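Local coordinates for protein agarase (PDB 6XJ9) that probably hydrolyses agarose, the galactan of red-algal cell walls, as a glycoside hydrolase of family 50 from a marine bacterium, at residues F89-E94 with A133-H138; Q104-I109 with A189-S194; A115-S120 with F171-G176. One frame throughout, in Å; residues are numbered along the deposited sequence.

Interaction 1: F89-E94 with A133-H138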
ATOM      1  N   PHE A  89      -9.874   5.675  35.018  1.00 31.99           N
ATOM      2  CA  PHE A  89      -8.831   4.706  34.726  1.00 30.63           C
ATOM      3  C   PHE A  89      -9.138   3.968  33.424  1.00 28.79           C
ATOM      4  O   PHE A  89     -10.257   4.025  32.925  1.00 26.06           O
ATOM      5  CB  PHE A  89      -8.653   3.743  35.904  1.00 31.95           C
ATOM      6  CG  PHE A  89      -9.795   2.787  36.150  1.00 33.45           C
ATOM      7  CD1 PHE A  89     -10.974   3.218  36.742  1.00 33.26           C
ATOM      8  CD2 PHE A  89      -9.674   1.442  35.829  1.00 34.28           C
ATOM      9  CE1 PHE A  89     -12.020   2.332  36.964  1.00 35.12           C
ATOM     10  CE2 PHE A  89     -10.714   0.554  36.069  1.00 33.78           C
ATOM     11  CZ  PHE A  89     -11.885   1.000  36.637  1.00 33.27           C
ATOM     12  N   ASN A  90      -8.124   3.260  32.911  1.00 28.35           N
ATOM     13  CA  ASN A  90      -8.259   2.467  31.699  1.00 28.78           C
ATOM     14  C   ASN A  90      -7.633   1.089  31.901  1.00 30.11           C
ATOM     15  O   ASN A  90      -6.785   0.890  32.771  1.00 31.95           O
ATOM     16  CB  ASN A  90      -7.666   3.176  30.475  1.00 25.98           C
ATOM     17  CG  ASN A  90      -6.178   3.423  30.592  1.00 26.98           C
ATOM     18  OD1 ASN A  90      -5.375   2.547  30.284  1.00 26.43           O
ATOM     19  ND2 ASN A  90      -5.802   4.619  31.025  1.00 26.53           N
ATOM     20  N   LEU A  91      -8.074   0.154  31.060  1.00 27.69           N
ATOM     21  CA  LEU A  91      -7.561  -1.200  30.992  1.00 27.27           C
ATOM     22  C   LEU A  91      -6.683  -1.303  29.744  1.00 27.10           C
ATOM     23  O   LEU A  91      -7.127  -0.980  28.640  1.00 26.92           O
ATOM     24  CB  LEU A  91      -8.775  -2.135  30.911  1.00 26.60           C
ATOM     25  CG  LEU A  91      -8.491  -3.598  30.570  1.00 27.87           C
ATOM     26  CD1 LEU A  91      -7.649  -4.262  31.650  1.00 28.47           C
ATOM     27  CD2 LEU A  91      -9.798  -4.354  30.372  1.00 28.12           C
ATOM     28  N   ALA A  92      -5.433  -1.741  29.930  1.00 26.61           N
ATOM     29  CA  ALA A  92      -4.437  -1.628  28.875  1.00 27.76           C
ATOM     30  C   ALA A  92      -3.819  -2.990  28.584  1.00 27.46           C
ATOM     31  O   ALA A  92      -3.515  -3.744  29.509  1.00 27.79           O
ATOM     32  CB  ALA A  92      -3.384  -0.637  29.293  1.00 24.75           C
ATOM     33  N   PHE A  93      -3.627  -3.278  27.291  1.00 27.11           N
ATOM     34  CA  PHE A  93      -3.008  -4.515  26.842  1.00 26.34           C
ATOM     35  C   PHE A  93      -1.765  -4.190  26.021  1.00 26.63           C
ATOM     36  O   PHE A  93      -1.817  -3.381  25.098  1.00 25.33           O
ATOM     37  CB  PHE A  93      -3.984  -5.322  25.979  1.00 27.02           C
ATOM     38  CG  PHE A  93      -5.284  -5.716  26.638  1.00 27.81           C
ATOM     39  CD1 PHE A  93      -6.296  -4.788  26.836  1.00 28.60           C
ATOM     40  CD2 PHE A  93      -5.508  -7.023  27.047  1.00 28.78           C
ATOM     41  CE1 PHE A  93      -7.497  -5.153  27.431  1.00 29.07           C
ATOM     42  CE2 PHE A  93      -6.709  -7.387  27.644  1.00 28.08           C
ATOM     43  CZ  PHE A  93      -7.703  -6.453  27.834  1.00 27.09           C
ATOM     44  N   GLU A  94      -0.647  -4.841  26.352  1.00 27.60           N
ATOM     45  CA  GLU A  94       0.554  -4.722  25.544  1.00 29.08           C
ATOM     46  C   GLU A  94       0.644  -5.934  24.621  1.00 28.26           C
ATOM     47  O   GLU A  94       0.807  -7.061  25.095  1.00 28.69           O
ATOM     48  CB  GLU A  94       1.789  -4.590  26.431  1.00 33.62           C
ATOM     49  CG  GLU A  94       2.137  -3.155  26.751  1.00 37.92           C
ATOM     50  CD  GLU A  94       3.505  -3.015  27.392  1.00 41.74           C
ATOM     51  OE1 GLU A  94       3.650  -3.440  28.559  1.00 43.55           O
ATOM     52  OE2 GLU A  94       4.426  -2.516  26.712  1.00 43.06           O
ATOM     53  N   ALA A 133      -8.631   0.758  26.777  1.00 24.57           N
ATOM     54  CA  ALA A 133     -10.055   1.016  26.818  1.00 25.28           C
ATOM     55  C   ALA A 133     -10.377   1.699  28.143  1.00 27.68           C
ATOM     56  O   ALA A 133     -10.149   1.116  29.200  1.00 27.78           O
ATOM     57  CB  ALA A 133     -10.788  -0.298  26.678  1.00 26.94           C
ATOM     58  N   LYS A 134     -10.869   2.943  28.076  1.00 27.69           N
ATOM     59  CA  LYS A 134     -11.241   3.699  29.264  1.00 30.38           C
ATOM     60  C   LYS A 134     -12.460   3.036  29.894  1.00 31.12           C
ATOM     61  O   LYS A 134     -13.439   2.764  29.204  1.00 30.67           O
ATOM     62  CB  LYS A 134     -11.602   5.149  28.915  1.00 29.34           C
ATOM     63  CG  LYS A 134     -10.443   6.074  28.552  1.00 27.62           C
ATOM     64  CD  LYS A 134     -10.905   7.411  27.984  1.00 28.64           C
ATOM     65  CE  LYS A 134     -11.682   7.278  26.694  1.00 28.90           C
ATOM     66  NZ  LYS A 134     -11.519   8.446  25.793  1.00 27.71           N
ATOM     67  N   LEU A 135     -12.388   2.770  31.202  1.00 33.00           N
ATOM     68  CA  LEU A 135     -13.482   2.091  31.879  1.00 34.14           C
ATOM     69  C   LEU A 135     -14.287   3.090  32.702  1.00 34.07           C
ATOM     70  O   LEU A 135     -15.435   2.823  33.037  1.00 36.28           O
ATOM     71  CB  LEU A 135     -12.927   0.939  32.730  1.00 32.89           C
ATOM     72  CG  LEU A 135     -12.412  -0.254  31.919  1.00 32.43           C
ATOM     73  CD1 LEU A 135     -11.954  -1.403  32.808  1.00 30.88           C
ATOM     74  CD2 LEU A 135     -13.462  -0.729  30.930  1.00 31.59           C
ATOM     75  N   ASP A 136     -13.675   4.243  32.994  1.00 34.97           N
ATOM     76  CA  ASP A 136     -14.282   5.284  33.811  1.00 35.97           C
ATOM     77  C   ASP A 136     -13.567   6.603  33.538  1.00 34.33           C
ATOM     78  O   ASP A 136     -12.358   6.620  33.323  1.00 33.73           O
ATOM     79  CB  ASP A 136     -14.217   4.940  35.304  1.00 35.60           C
ATOM     80  CG  ASP A 136     -14.721   6.052  36.216  1.00 35.33           C
ATOM     81  OD1 ASP A 136     -15.945   6.136  36.426  1.00 35.99           O
ATOM     82  OD2 ASP A 136     -13.880   6.833  36.701  1.00 35.63           O
ATOM     83  N   GLY A 137     -14.335   7.696  33.539  1.00 37.40           N
ATOM     84  CA  GLY A 137     -13.775   9.034  33.439  1.00 41.69           C
ATOM     85  C   GLY A 137     -13.783   9.563  32.006  1.00 43.55           C
ATOM     86  O   GLY A 137     -14.186   8.859  31.079  1.00 43.52           O
ATOM     87  N   HIS A 138     -13.330  10.816  31.852  1.00 41.75           N
ATOM     88  CA  HIS A 138     -13.187  11.458  30.552  1.00 44.04           C
ATOM     89  C   HIS A 138     -14.546  11.534  29.852  1.00 43.30           C
ATOM     90  O   HIS A 138     -15.522  11.978  30.454  1.00 42.92           O
ATOM     91  CB  HIS A 138     -12.035  10.815  29.753  1.00 42.46           C
ATOM     92  CG  HIS A 138     -10.674  11.145  30.279  1.00 41.59           C
ATOM     93  ND1 HIS A 138      -9.553  11.157  29.473  1.00 39.70           N
ATOM     94  CD2 HIS A 138     -10.248  11.496  31.515  1.00 42.78           C
ATOM     95  CE1 HIS A 138      -8.495  11.484  30.191  1.00 41.32           C
ATOM     96  NE2 HIS A 138      -8.892  11.702  31.449  1.00 39.86           N
TER

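Interaction 2: Q104-I109 with A189-S194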
ATOM      1  N   GLN A 104      -7.980  -8.191  13.816  1.00 21.75           N
ATOM      2  CA  GLN A 104      -9.009  -7.458  14.524  1.00 21.25           C
ATOM      3  C   GLN A 104      -9.447  -8.306  15.709  1.00 22.15           C
ATOM      4  O   GLN A 104     -10.103  -9.332  15.527  1.00 22.07           O
ATOM      5  CB  GLN A 104     -10.209  -7.156  13.616  1.00 20.35           C
ATOM      6  CG  GLN A 104     -11.331  -6.427  14.340  1.00 19.30           C
ATOM      7  CD  GLN A 104     -12.459  -6.008  13.431  1.00 19.51           C
ATOM      8  OE1 GLN A 104     -12.502  -6.353  12.255  1.00 19.97           O
ATOM      9  NE2 GLN A 104     -13.393  -5.255  13.976  1.00 18.39           N
ATOM     10  N   ILE A 105      -9.078  -7.858  16.916  1.00 21.99           N
ATOM     11  CA  ILE A 105      -9.526  -8.522  18.133  1.00 22.40           C
ATOM     12  C   ILE A 105     -10.810  -7.853  18.620  1.00 22.09           C
ATOM     13  O   ILE A 105     -11.029  -6.661  18.416  1.00 23.12           O
ATOM     14  CB  ILE A 105      -8.433  -8.533  19.224  1.00 21.28           C
ATOM     15  CG1 ILE A 105      -7.926  -7.119  19.533  1.00 21.64           C
ATOM     16  CG2 ILE A 105      -7.295  -9.461  18.841  1.00 20.44           C
ATOM     17  CD1 ILE A 105      -6.941  -7.043  20.676  1.00 22.03           C
ATOM     18  N   TYR A 106     -11.670  -8.665  19.230  1.00 21.15           N
ATOM     19  CA  TYR A 106     -12.834  -8.171  19.932  1.00 21.40           C
ATOM     20  C   TYR A 106     -12.543  -8.318  21.418  1.00 23.40           C
ATOM     21  O   TYR A 106     -12.070  -9.370  21.853  1.00 21.56           O
ATOM     22  CB  TYR A 106     -14.073  -8.957  19.494  1.00 21.72           C
ATOM     23  CG  TYR A 106     -14.503  -8.658  18.078  1.00 20.50           C
ATOM     24  CD1 TYR A 106     -13.875  -9.264  16.999  1.00 19.44           C
ATOM     25  CD2 TYR A 106     -15.534  -7.765  17.819  1.00 19.90           C
ATOM     26  CE1 TYR A 106     -14.257  -8.984  15.692  1.00 19.35           C
ATOM     27  CE2 TYR A 106     -15.938  -7.484  16.520  1.00 19.02           C
ATOM     28  CZ  TYR A 106     -15.284  -8.087  15.452  1.00 20.13           C
ATOM     29  OH  TYR A 106     -15.667  -7.813  14.163  1.00 20.36           O
ATOM     30  N   LEU A 107     -12.794  -7.234  22.166  1.00 23.62           N
ATOM     31  CA  LEU A 107     -12.588  -7.221  23.600  1.00 24.02           C
ATOM     32  C   LEU A 107     -13.955  -7.142  24.271  1.00 25.67           C
ATOM     33  O   LEU A 107     -14.630  -6.115  24.191  1.00 27.12           O
ATOM     34  CB  LEU A 107     -11.682  -6.041  23.969  1.00 23.76           C
ATOM     35  CG  LEU A 107     -11.642  -5.653  25.449  1.00 24.08           C
ATOM     36  CD1 LEU A 107     -11.098  -6.791  26.296  1.00 24.65           C
ATOM     37  CD2 LEU A 107     -10.798  -4.399  25.649  1.00 24.43           C
ATOM     38  N   ASP A 108     -14.364  -8.260  24.883  1.00 24.60           N
ATOM     39  CA  ASP A 108     -15.616  -8.319  25.617  1.00 26.73           C
ATOM     40  C   ASP A 108     -15.320  -8.404  27.112  1.00 26.80           C
ATOM     41  O   ASP A 108     -14.530  -9.238  27.548  1.00 26.19           O
ATOM     42  CB  ASP A 108     -16.513  -9.462  25.150  1.00 25.90           C
ATOM     43  CG  ASP A 108     -17.076  -9.224  23.767  1.00 27.13           C
ATOM     44  OD1 ASP A 108     -16.334  -9.444  22.786  1.00 26.09           O
ATOM     45  OD2 ASP A 108     -18.243  -8.812  23.687  1.00 26.27           O
ATOM     46  N   ILE A 109     -15.924  -7.480  27.861  1.00 29.16           N
ATOM     47  CA  ILE A 109     -15.858  -7.446  29.313  1.00 29.48           C
ATOM     48  C   ILE A 109     -17.280  -7.651  29.838  1.00 31.07           C
ATOM     49  O   ILE A 109     -18.210  -6.982  29.390  1.00 31.01           O
ATOM     50  CB  ILE A 109     -15.225  -6.125  29.792  1.00 28.54           C
ATOM     51  CG1 ILE A 109     -13.883  -5.851  29.104  1.00 27.26           C
ATOM     52  CG2 ILE A 109     -15.087  -6.104  31.309  1.00 29.68           C
ATOM     53  CD1 ILE A 109     -13.411  -4.413  29.203  1.00 28.56           C
ATOM     54  N   ALA A 189     -12.575 -11.127  27.720  1.00 28.52           N
ATOM     55  CA  ALA A 189     -12.403 -12.030  26.586  1.00 27.07           C
ATOM     56  C   ALA A 189     -11.756 -11.298  25.408  1.00 25.28           C
ATOM     57  O   ALA A 189     -12.197 -10.223  25.019  1.00 24.32           O
ATOM     58  CB  ALA A 189     -13.742 -12.618  26.195  1.00 26.35           C
ATOM     59  N   ILE A 190     -10.723 -11.911  24.819  1.00 24.38           N
ATOM     60  CA  ILE A 190     -10.151 -11.451  23.564  1.00 23.34           C
ATOM     61  C   ILE A 190     -10.481 -12.503  22.510  1.00 22.92           C
ATOM     62  O   ILE A 190     -10.021 -13.634  22.638  1.00 20.91           O
ATOM     63  CB  ILE A 190      -8.623 -11.241  23.686  1.00 24.22           C
ATOM     64  CG1 ILE A 190      -8.241 -10.206  24.753  1.00 25.16           C
ATOM     65  CG2 ILE A 190      -7.988 -10.929  22.328  1.00 25.04           C
ATOM     66  CD1 ILE A 190      -8.714  -8.792  24.467  1.00 26.74           C
ATOM     67  N   SER A 191     -11.264 -12.122  21.478  1.00 23.16           N
ATOM     68  CA  SER A 191     -11.696 -13.076  20.464  1.00 24.06           C
ATOM     69  C   SER A 191     -11.334 -12.636  19.043  1.00 23.61           C
ATOM     70  O   SER A 191     -11.107 -11.453  18.777  1.00 24.00           O
ATOM     71  CB  SER A 191     -13.172 -13.413  20.578  1.00 24.98           C
ATOM     72  OG  SER A 191     -13.987 -12.274  20.338  1.00 26.16           O
ATOM     73  N   VAL A 192     -11.275 -13.631  18.147  1.00 22.86           N
ATOM     74  CA  VAL A 192     -11.158 -13.453  16.706  1.00 21.03           C
ATOM     75  C   VAL A 192     -12.406 -14.064  16.067  1.00 22.93           C
ATOM     76  O   VAL A 192     -12.830 -15.147  16.468  1.00 22.48           O
ATOM     77  CB  VAL A 192      -9.845 -14.081  16.204  1.00 21.08           C
ATOM     78  CG1 VAL A 192      -9.772 -14.174  14.687  1.00 19.96           C
ATOM     79  CG2 VAL A 192      -8.633 -13.335  16.756  1.00 19.39           C
ATOM     80  N   GLN A 193     -13.011 -13.343  15.104  1.00 21.27           N
ATOM     81  CA  GLN A 193     -14.360 -13.652  14.652  1.00 21.50           C
ATOM     82  C   GLN A 193     -14.437 -13.611  13.128  1.00 20.48           C
ATOM     83  O   GLN A 193     -13.996 -12.647  12.501  1.00 20.30           O
ATOM     84  CB  GLN A 193     -15.372 -12.695  15.291  1.00 21.79           C
ATOM     85  CG  GLN A 193     -15.473 -12.860  16.805  1.00 21.36           C
ATOM     86  CD  GLN A 193     -16.480 -11.937  17.448  1.00 22.31           C
ATOM     87  OE1 GLN A 193     -17.381 -11.406  16.798  1.00 20.59           O
ATOM     88  NE2 GLN A 193     -16.311 -11.723  18.742  1.00 20.85           N
ATOM     89  N   SER A 194     -14.999 -14.683  12.559  1.00 20.38           N
ATOM     90  CA  SER A 194     -15.229 -14.840  11.125  1.00 19.76           C
ATOM     91  C   SER A 194     -14.080 -14.269  10.299  1.00 20.17           C
ATOM     92  O   SER A 194     -14.254 -13.265   9.605  1.00 20.62           O
ATOM     93  CB  SER A 194     -16.540 -14.217  10.713  1.00 18.84           C
ATOM     94  OG  SER A 194     -17.597 -14.741  11.489  1.00 20.33           O
TER
HETATM   95  O   HOH W   1     -11.736 -10.994  13.893  1.00 19.02           O
HETATM   96  O   HOH W   2     -14.322 -11.091  22.863  1.00 25.93           O
HETATM   97  O   HOH W   3     -17.924  -9.980  20.523  1.00 27.43           O

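Interaction 3: A115-S120 with F171-G176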
ATOM      1  N   ALA A 115     -24.256  -8.528  32.201  1.00 42.66           N
ATOM      2  CA  ALA A 115     -24.087  -7.492  31.194  1.00 39.50           C
ATOM      3  C   ALA A 115     -22.742  -7.688  30.497  1.00 38.56           C
ATOM      4  O   ALA A 115     -21.799  -8.187  31.105  1.00 37.11           O
ATOM      5  CB  ALA A 115     -24.182  -6.126  31.828  1.00 40.38           C
ATOM      6  N   ASN A 116     -22.673  -7.302  29.215  1.00 38.06           N
ATOM      7  CA  ASN A 116     -21.470  -7.478  28.414  1.00 35.72           C
ATOM      8  C   ASN A 116     -21.275  -6.248  27.534  1.00 33.76           C
ATOM      9  O   ASN A 116     -22.250  -5.642  27.096  1.00 34.30           O
ATOM     10  CB  ASN A 116     -21.535  -8.772  27.598  1.00 35.07           C
ATOM     11  CG  ASN A 116     -20.279  -9.038  26.791  1.00 36.86           C
ATOM     12  OD1 ASN A 116     -19.300  -9.557  27.317  1.00 36.46           O
ATOM     13  ND2 ASN A 116     -20.297  -8.685  25.515  1.00 34.47           N
ATOM     14  N   TYR A 117     -20.011  -5.873  27.298  1.00 33.84           N
ATOM     15  CA  TYR A 117     -19.716  -4.832  26.324  1.00 32.53           C
ATOM     16  C   TYR A 117     -18.567  -5.246  25.406  1.00 31.17           C
ATOM     17  O   TYR A 117     -17.566  -5.782  25.872  1.00 30.80           O
ATOM     18  CB  TYR A 117     -19.427  -3.481  26.980  1.00 30.10           C
ATOM     19  CG  TYR A 117     -19.471  -2.346  25.988  1.00 30.52           C
ATOM     20  CD1 TYR A 117     -20.687  -1.858  25.530  1.00 30.34           C
ATOM     21  CD2 TYR A 117     -18.309  -1.787  25.470  1.00 27.37           C
ATOM     22  CE1 TYR A 117     -20.754  -0.832  24.602  1.00 29.90           C
ATOM     23  CE2 TYR A 117     -18.360  -0.760  24.538  1.00 27.69           C
ATOM     24  CZ  TYR A 117     -19.586  -0.279  24.110  1.00 28.50           C
ATOM     25  OH  TYR A 117     -19.674   0.728  23.195  1.00 31.44           O
ATOM     26  N   THR A 118     -18.721  -4.922  24.111  1.00 30.44           N
ATOM     27  CA  THR A 118     -17.785  -5.280  23.055  1.00 29.36           C
ATOM     28  C   THR A 118     -17.034  -4.042  22.558  1.00 27.92           C
ATOM     29  O   THR A 118     -17.656  -3.077  22.116  1.00 26.76           O
ATOM     30  CB  THR A 118     -18.533  -5.938  21.889  1.00 29.32           C
ATOM     31  OG1 THR A 118     -19.306  -7.026  22.401  1.00 26.12           O
ATOM     32  CG2 THR A 118     -17.608  -6.414  20.788  1.00 28.97           C
ATOM     33  N   ARG A 119     -15.693  -4.101  22.628  1.00 26.38           N
ATOM     34  CA  ARG A 119     -14.792  -3.168  21.958  1.00 25.44           C
ATOM     35  C   ARG A 119     -13.971  -3.950  20.926  1.00 25.76           C
ATOM     36  O   ARG A 119     -13.970  -5.178  20.959  1.00 25.82           O
ATOM     37  CB  ARG A 119     -13.899  -2.458  22.980  1.00 26.44           C
ATOM     38  CG  ARG A 119     -14.643  -1.566  23.969  1.00 26.30           C
ATOM     39  CD  ARG A 119     -13.823  -1.251  25.208  1.00 26.19           C
ATOM     40  NE  ARG A 119     -14.484  -0.263  26.057  1.00 27.41           N
ATOM     41  CZ  ARG A 119     -15.194  -0.528  27.155  1.00 29.45           C
ATOM     42  NH1 ARG A 119     -15.364  -1.774  27.573  1.00 28.68           N
ATOM     43  NH2 ARG A 119     -15.744   0.465  27.826  1.00 29.98           N
ATOM     44  N   SER A 120     -13.309  -3.251  19.988  1.00 23.73           N
ATOM     45  CA  SER A 120     -12.538  -3.895  18.931  1.00 22.43           C
ATOM     46  C   SER A 120     -11.375  -3.009  18.482  1.00 21.41           C
ATOM     47  O   SER A 120     -11.473  -1.788  18.496  1.00 22.47           O
ATOM     48  CB  SER A 120     -13.422  -4.265  17.757  1.00 23.76           C
ATOM     49  OG  SER A 120     -12.689  -5.021  16.798  1.00 24.38           O
ATOM     50  N   PHE A 171      -9.064   1.229  21.916  1.00 24.59           N
ATOM     51  CA  PHE A 171     -10.071   0.319  21.388  1.00 24.07           C
ATOM     52  C   PHE A 171     -11.272   1.127  20.903  1.00 24.62           C
ATOM     53  O   PHE A 171     -11.610   2.161  21.483  1.00 23.54           O
ATOM     54  CB  PHE A 171     -10.540  -0.673  22.460  1.00 25.76           C
ATOM     55  CG  PHE A 171      -9.657  -1.878  22.676  1.00 25.32           C
ATOM     56  CD1 PHE A 171      -8.598  -1.833  23.575  1.00 24.74           C
ATOM     57  CD2 PHE A 171      -9.894  -3.063  21.998  1.00 25.63           C
ATOM     58  CE1 PHE A 171      -7.798  -2.945  23.790  1.00 24.39           C
ATOM     59  CE2 PHE A 171      -9.100  -4.179  22.223  1.00 24.84           C
ATOM     60  CZ  PHE A 171      -8.048  -4.115  23.112  1.00 23.99           C
ATOM     61  N   ILE A 172     -11.927   0.622  19.848  1.00 25.52           N
ATOM     62  CA  ILE A 172     -13.160   1.214  19.349  1.00 24.77           C
ATOM     63  C   ILE A 172     -14.346   0.598  20.087  1.00 26.49           C
ATOM     64  O   ILE A 172     -14.526  -0.620  20.075  1.00 23.71           O
ATOM     65  CB  ILE A 172     -13.274   1.021  17.820  1.00 25.99           C
ATOM     66  CG1 ILE A 172     -12.021   1.496  17.073  1.00 27.41           C
ATOM     67  CG2 ILE A 172     -14.533   1.675  17.285  1.00 24.42           C
ATOM     68  CD1 ILE A 172     -11.633   2.941  17.338  1.00 28.31           C
ATOM     69  N   SER A 173     -15.166   1.457  20.714  1.00 28.44           N
ATOM     70  CA  SER A 173     -16.386   1.001  21.366  1.00 31.81           C
ATOM     71  C   SER A 173     -17.396   0.556  20.308  1.00 32.05           C
ATOM     72  O   SER A 173     -17.740   1.326  19.421  1.00 33.56           O
ATOM     73  CB  SER A 173     -16.953   2.081  22.261  1.00 33.69           C
ATOM     74  OG  SER A 173     -15.980   2.495  23.207  1.00 35.99           O
ATOM     75  N   MET A 174     -17.868  -0.693  20.405  1.00 33.33           N
ATOM     76  CA  MET A 174     -18.699  -1.253  19.353  1.00 31.81           C
ATOM     77  C   MET A 174     -20.164  -1.328  19.788  1.00 33.98           C
ATOM     78  O   MET A 174     -21.015  -0.700  19.162  1.00 34.96           O
ATOM     79  CB  MET A 174     -18.186  -2.623  18.899  1.00 29.97           C
ATOM     80  CG  MET A 174     -16.721  -2.620  18.465  1.00 28.49           C
ATOM     81  SD  MET A 174     -16.364  -1.715  16.922  1.00 28.69           S
ATOM     82  CE  MET A 174     -16.938  -2.877  15.684  1.00 26.73           C
ATOM     83  N   TRP A 175     -20.468  -2.101  20.842  1.00 36.00           N
ATOM     84  CA  TRP A 175     -21.854  -2.318  21.239  1.00 37.53           C
ATOM     85  C   TRP A 175     -21.939  -3.133  22.528  1.00 40.15           C
ATOM     86  O   TRP A 175     -20.955  -3.733  22.962  1.00 38.53           O
ATOM     87  CB  TRP A 175     -22.635  -3.010  20.113  1.00 36.70           C
ATOM     88  CG  TRP A 175     -21.949  -4.245  19.624  1.00 35.62           C
ATOM     89  CD1 TRP A 175     -21.761  -5.412  20.306  1.00 35.57           C
ATOM     90  CD2 TRP A 175     -21.321  -4.423  18.347  1.00 35.56           C
ATOM     91  NE1 TRP A 175     -21.068  -6.309  19.540  1.00 34.22           N
ATOM     92  CE2 TRP A 175     -20.786  -5.731  18.330  1.00 35.10           C
ATOM     93  CE3 TRP A 175     -21.166  -3.612  17.217  1.00 37.51           C
ATOM     94  CZ2 TRP A 175     -20.094  -6.237  17.232  1.00 34.43           C
ATOM     95  CZ3 TRP A 175     -20.489  -4.118  16.128  1.00 36.23           C
ATOM     96  CH2 TRP A 175     -19.963  -5.412  16.139  1.00 35.13           C
ATOM     97  N   GLY A 176     -23.152  -3.166  23.102  1.00 40.84           N
ATOM     98  CA  GLY A 176     -23.447  -3.878  24.337  1.00 44.02           C
ATOM     99  C   GLY A 176     -23.960  -2.937  25.428  1.00 45.43           C
ATOM    100  O   GLY A 176     -24.430  -1.837  25.134  1.00 45.78           O
TER

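Interaction 1: F89-E94 with A133-H138
F89 carries its ring on a chi1 of 69°, which sets CG between the backbone N and the carbonyl carbon and brings the phenyl group over the turn formed by L135 and D136. L135, with CG anti to its carbonyl carbon (chi1 -71°), presents CB over one face of that ring and reaches with CD1 to L91, two residues further along the strand of F89. The leucine methyl thus touches two residues: CD1 of L135 lies 4.0 Å from CE2 of F89 and 3.8 Å from CB of L91. The D136 side chain crosses that of F89 at about a right angle, CB being 3.8 Å from CE1 of F89, while its carboxylate turns to the backbone N of D88.

Beneath these side chains the backbones form an antiparallel strand pair that runs out into a turn. L91 and A133 form a hydrogen-bonded pair, in which L91 N reaches A133 O at 2.9 Å and A133 N returns to L91 O at 3.0 Å. N90 and K134 follow as a non-hydrogen-bonded pair. Beyond it 135-138 leaves the strand, yet F89 O still takes a straight bond from L135 N (3.0 Å, 164° at the hydrogen), lying in the carbonyl plane. A weak bond from D136 N to the same oxygen, and another from F89 N to D136 O, carry the pairing into the turn.

The contact joins the start of strand 89-97 to the end of strand 128-134 within the CBM-like domain. Strand 199-210 pairs with strand 89-97 through N90 and R209, whereas I109 of strand 103-111 packs against both L91 and L135.

Interaction 2: Q104-I109 with A189-S194
Y106 and S191 form one of two hydrogen-bonded pairs in an antiparallel strand contact within the CBM-like domain, joining strand 103-111 to strand 185-193. Bonds of 2.9 Å run both ways, Y106 N to S191 O and S191 N to Y106 O; D108 and A189 make the other such pair. Between them L107 and I190, a non-hydrogen-bonded pair, turn to the apolar face, where CD1 of L107 meets CD1 of I190 at 3.6 Å.

The other face is more polar. The extended side chain of Q193, leaving with CG anti to its carbonyl carbon (chi1 -65°), lays its amide flat over the Y106 ring, the planes only 10° apart and OE1 3.9 Å above the ring centre. NE2 of Q193 donates to OG of S191 at 2.9 Å, nearly in the amide plane, which fixes the rotation of the stacked group. A leucine in place of Q193 would probably leave S191 OG and the water at D108 OD1 without their amide partner and the tyrosine face without its flat cover.

One water lies within hydrogen-bonding distance of S191 OG, Y106 O and D108 OD1, though more acceptors surround it than it has protons; another joins D108 OD1 to Q193 NE2. With OD2 bonded to N116, and probably to T118, the D108 carboxylate is probably held in place, its charge spread over several donors.

Interaction 3: A115-S120 with F171-G176
Y117 meets W175 and S173 where the two segments fit most closely. The Y117 ring, with CG anti to the backbone N (chi1 -165°), lies under the backbone at W175: the carbonyl O of W175 stands over one face, 3.2 Å from CD1 of Y117 and offset toward the rim. S173 CB approaches the edge of the same ring near the hydroxyl. The W175 oxygen that packs against the ring also accepts from T118 N at 2.8 Å, nearly in line with the carbonyl bond. At G176 the fit leaves no place for a side chain, since a CB there would clash with N116 O and Y117 CA.

In this pairing of strand 116-123 with strand 169-174 of the CBM-like domain, the strands run antiparallel but the register slips by one residue between T118 and R119. M174 and W175 both face T118 in a classic beta bulge, and T118 O accepts from M174 N at 2.9 Å and from W175 N at 3.2 Å. Past the bulge S120 and I172 resume as a regular hydrogen-bonded pair, while CB of R119 meets CB of F171 at 3.8 Å on the inner side, where F171 also packs on I105 and L107. There the R119 guanidinium has CD2 of Y117 over one face.

The solvent side lies with W175, which is exposed, and M174, which is partly so. M174, bent at chi2 and chi3, brings CG to within 3.8 Å of S120 CB. The W175 indole crosses T118 obliquely, with CB of M174 over one of its faces, and a bound 1,2-ethanediol, probably from the crystallisation liquor, lies near its side chain.

From the N terminus, strand 89-97 pairs with 133-138, so interaction 1 closes a loop that takes in strands 103-111 and 116-123. These two pair with each other, and each gains a later partner: 115-120 meets 171-176 in interaction 3, and 104-109 meets 189-194 in interaction 2. Interaction 3 therefore nests within interaction 2, whereas interaction 1 crosses both. Direct contacts bind the three regions of the CBM-like domain. F93 packs on L107 and I190, linking interactions 1 and 2; A133 meets R119 between interactions 1 and 3; and the pairing of strands 103-111 and 116-123 joins interactions 2 and 3.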